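Local coordinates for uncharacterized protein (Legionella pneumophila subsp. pneumophila str. Philadelphia 1, PDB 4R0G), which acts as a guanine-nucleotide exchange factor for the small GTPases Rab5, Rab21 and Rab22, probably through its VPS9-like domain, at residues 177-182 against 198-203. Residues are numbered along the deposited sequence; the frame is centred on the assembly and turned at random.
Sequences DYLSLL and SLVVRL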
ATOM      1  N   ASP A 177      -6.240   9.513   5.094  1.00 43.36           N
ATOM      2  CA  ASP A 177      -7.398   8.680   5.379  1.00 43.56           C
ATOM      3  C   ASP A 177      -8.294   9.315   6.433  1.00 50.57           C
ATOM      4  O   ASP A 177      -9.522   9.166   6.401  1.00 51.10           O
ATOM      5  CB  ASP A 177      -6.973   7.253   5.773  1.00 44.51           C
ATOM      6  CG  ASP A 177      -6.509   6.419   4.567  1.00 51.28           C
ATOM      7  OD1 ASP A 177      -7.002   6.679   3.451  1.00 53.85           O
ATOM      8  OD2 ASP A 177      -5.660   5.505   4.711  1.00 54.15           O
ATOM      9  N   TYR A 178      -7.679  10.035   7.362  1.00 46.43           N
ATOM     10  CA  TYR A 178      -8.436  10.842   8.300  1.00 44.86           C
ATOM     11  C   TYR A 178      -9.222  11.852   7.494  1.00 48.82           C
ATOM     12  O   TYR A 178     -10.432  11.966   7.648  1.00 51.15           O
ATOM     13  CB  TYR A 178      -7.473  11.548   9.241  1.00 49.73           C
ATOM     14  CG  TYR A 178      -8.087  12.456  10.292  1.00 51.72           C
ATOM     15  CD1 TYR A 178      -9.459  12.496  10.515  1.00 51.56           C
ATOM     16  CD2 TYR A 178      -7.274  13.275  11.065  1.00 45.15           C
ATOM     17  CE1 TYR A 178     -10.002  13.338  11.475  1.00 53.84           C
ATOM     18  CE2 TYR A 178      -7.803  14.115  12.026  1.00 47.42           C
ATOM     19  CZ  TYR A 178      -9.163  14.147  12.228  1.00 53.17           C
ATOM     20  OH  TYR A 178      -9.675  14.984  13.192  1.00 55.41           O
ATOM     21  N   LEU A 179      -8.531  12.561   6.609  1.00 48.49           N
ATOM     22  CA  LEU A 179      -9.155  13.617   5.825  1.00 48.08           C
ATOM     23  C   LEU A 179     -10.433  13.177   5.124  1.00 55.05           C
ATOM     24  O   LEU A 179     -11.489  13.755   5.364  1.00 59.93           O
ATOM     25  CB  LEU A 179      -8.179  14.164   4.792  1.00 51.06           C
ATOM     26  CG  LEU A 179      -8.668  15.428   4.061  1.00 56.14           C
ATOM     27  CD1 LEU A 179      -9.594  16.269   4.954  1.00 47.02           C
ATOM     28  CD2 LEU A 179      -7.479  16.271   3.553  1.00 38.37           C
ATOM     29  N   SER A 180     -10.359  12.144   4.292  1.00 56.53           N
ATOM     30  CA  SER A 180     -11.541  11.740   3.520  1.00 61.08           C
ATOM     31  C   SER A 180     -12.677  11.254   4.407  1.00 57.81           C
ATOM     32  O   SER A 180     -13.841  11.470   4.076  1.00 62.34           O
ATOM     33  CB  SER A 180     -11.212  10.704   2.423  1.00 46.34           C
ATOM     34  OG  SER A 180     -10.442   9.645   2.937  1.00 49.83           O
ATOM     35  N   LEU A 181     -12.341  10.589   5.512  1.00 51.34           N
ATOM     36  CA  LEU A 181     -13.364  10.132   6.446  1.00 56.01           C
ATOM     37  C   LEU A 181     -14.108  11.316   7.115  1.00 61.98           C
ATOM     38  O   LEU A 181     -15.332  11.290   7.263  1.00 62.87           O
ATOM     39  CB  LEU A 181     -12.783   9.165   7.491  1.00 48.99           C
ATOM     40  CG  LEU A 181     -12.453   7.711   7.114  1.00 55.80           C
ATOM     41  CD1 LEU A 181     -12.009   6.915   8.333  1.00 55.07           C
ATOM     42  CD2 LEU A 181     -13.623   6.994   6.444  1.00 60.79           C
ATOM     43  N   LEU A 182     -13.366  12.356   7.495  1.00 56.06           N
ATOM     44  CA  LEU A 182     -13.949  13.547   8.092  1.00 55.65           C
ATOM     45  C   LEU A 182     -14.900  14.213   7.094  1.00 60.96           C
ATOM     46  O   LEU A 182     -16.021  14.569   7.454  1.00 63.04           O
ATOM     47  CB  LEU A 182     -12.842  14.528   8.500  1.00 57.89           C
ATOM     48  CG  LEU A 182     -12.987  15.358   9.776  1.00 54.15           C
ATOM     49  CD1 LEU A 182     -12.156  16.621   9.665  1.00 50.06           C
ATOM     50  CD2 LEU A 182     -14.433  15.699  10.058  1.00 57.56           C
ATOM     51  N   SER A 198     -10.522  21.921   7.472  1.00 55.91           N
ATOM     52  CA  SER A 198      -9.522  22.915   7.113  1.00 52.38           C
ATOM     53  C   SER A 198      -8.188  22.691   7.820  1.00 50.65           C
ATOM     54  O   SER A 198      -7.122  22.934   7.251  1.00 55.41           O
ATOM     55  CB  SER A 198     -10.042  24.316   7.420  1.00 50.29           C
ATOM     56  OG  SER A 198      -9.054  25.285   7.108  1.00 54.62           O
ATOM     57  N   LEU A 199      -8.250  22.218   9.060  1.00 51.02           N
ATOM     58  CA  LEU A 199      -7.044  21.923   9.826  1.00 49.93           C
ATOM     59  C   LEU A 199      -6.302  20.701   9.298  1.00 45.84           C
ATOM     60  O   LEU A 199      -5.091  20.711   9.236  1.00 46.25           O
ATOM     61  CB  LEU A 199      -7.386  21.709  11.291  1.00 50.62           C
ATOM     62  CG  LEU A 199      -7.517  22.951  12.154  1.00 45.73           C
ATOM     63  CD1 LEU A 199      -8.318  22.628  13.400  1.00 51.28           C
ATOM     64  CD2 LEU A 199      -6.148  23.414  12.526  1.00 44.69           C
ATOM     65  N   VAL A 200      -7.029  19.658   8.912  1.00 45.29           N
ATOM     66  CA  VAL A 200      -6.398  18.426   8.449  1.00 46.41           C
ATOM     67  C   VAL A 200      -5.719  18.642   7.099  1.00 46.69           C
ATOM     68  O   VAL A 200      -4.598  18.170   6.853  1.00 43.14           O
ATOM     69  CB  VAL A 200      -7.416  17.262   8.362  1.00 42.22           C
ATOM     70  CG1 VAL A 200      -6.737  16.008   7.868  1.00 35.74           C
ATOM     71  CG2 VAL A 200      -8.047  17.013   9.723  1.00 36.19           C
ATOM     72  N   VAL A 201      -6.406  19.374   6.236  1.00 47.35           N
ATOM     73  CA  VAL A 201      -5.885  19.729   4.925  1.00 48.91           C
ATOM     74  C   VAL A 201      -4.552  20.454   5.038  1.00 48.26           C
ATOM     75  O   VAL A 201      -3.606  20.178   4.292  1.00 51.25           O
ATOM     76  CB  VAL A 201      -6.901  20.601   4.169  1.00 47.02           C
ATOM     77  CG1 VAL A 201      -6.312  21.077   2.875  1.00 42.71           C
ATOM     78  CG2 VAL A 201      -8.166  19.805   3.931  1.00 41.14           C
ATOM     79  N   ARG A 202      -4.474  21.376   5.985  1.00 44.03           N
ATOM     80  CA  ARG A 202      -3.268  22.165   6.127  1.00 47.29           C
ATOM     81  C   ARG A 202      -2.177  21.317   6.735  1.00 42.26           C
ATOM     82  O   ARG A 202      -1.029  21.421   6.349  1.00 46.38           O
ATOM     83  CB  ARG A 202      -3.536  23.435   6.946  1.00 48.68           C
ATOM     84  CG  ARG A 202      -4.371  24.435   6.179  1.00 48.90           C
ATOM     85  CD  ARG A 202      -5.187  25.295   7.090  1.00 53.80           C
ATOM     86  NE  ARG A 202      -4.375  25.793   8.188  1.00 60.95           N
ATOM     87  CZ  ARG A 202      -4.849  26.028   9.405  1.00 59.92           C
ATOM     88  NH1 ARG A 202      -6.139  25.818   9.653  1.00 48.56           N
ATOM     89  NH2 ARG A 202      -4.025  26.466  10.355  1.00 62.57           N
ATOM     90  N   LEU A 203      -2.546  20.472   7.685  1.00 42.87           N
ATOM     91  CA  LEU A 203      -1.623  19.486   8.227  1.00 47.36           C
ATOM     92  C   LEU A 203      -1.093  18.579   7.103  1.00 47.62           C
ATOM     93  O   LEU A 203       0.114  18.360   6.993  1.00 40.95           O
ATOM     94  CB  LEU A 203      -2.295  18.665   9.325  1.00 42.74           C
ATOM     95  CG  LEU A 203      -1.483  17.446   9.787  1.00 47.12           C
ATOM     96  CD1 LEU A 203      -0.270  17.853  10.610  1.00 33.94           C
ATOM     97  CD2 LEU A 203      -2.395  16.425  10.546  1.00 48.02           C
TER
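Val200 reaches from helix 193-208 into the facing side of helix 155-183 and meets Tyr178, Leu179 and Leu182. The two helices form an antiparallel pair within the helical bundle domain; their short segments run at 157° to each other. At closest approach the axes of these segments are 9.6 Å apart. No hydrogen bond links the segments, so apolar side chains alone make the join.

The two methyls of Val200 have separate jobs. Val200 CG2 sits over one face of the Tyr178 ring, displaced from the ring centre on the CE2 side, in a CH-pi contact 4.1 Å from the ring centroid and 24° off the normal. Its nearest ring atom is CE2, with CD2 and CZ only slightly farther away. The same methyl also meets Leu182, with Leu182 CD1 4.1 Å from Val200 CG2. Val200 CG1, anti to the valine's own backbone N, instead packs against the base of Leu179, coming within 3.9 Å of Leu179 CB. Leu179 and Val200 run alongside each other, pointing opposite ways, and the closest CA atoms of the two segments are those of Leu179 and Val200, 6.1 Å apart.

Tyr178 is fixed from beyond the pair. Its OH hydrogen-bonds to Glu237 OE1, and its ring meets that of Phe240 with the planes nearly parallel, which ties this interface to helix 235-244. Next to Val200 along its helix, Val201 is exposed to solvent and borders the apolar contact. Although the CB of Leu179 does not head straight for the opposite helix, its branched end swings nearer: CG stands anti to the backbone N (chi1 -171°), carrying both delta methyls to Val201. Of these, Leu179 CD2 lies 3.6 Å from Val201 CG2.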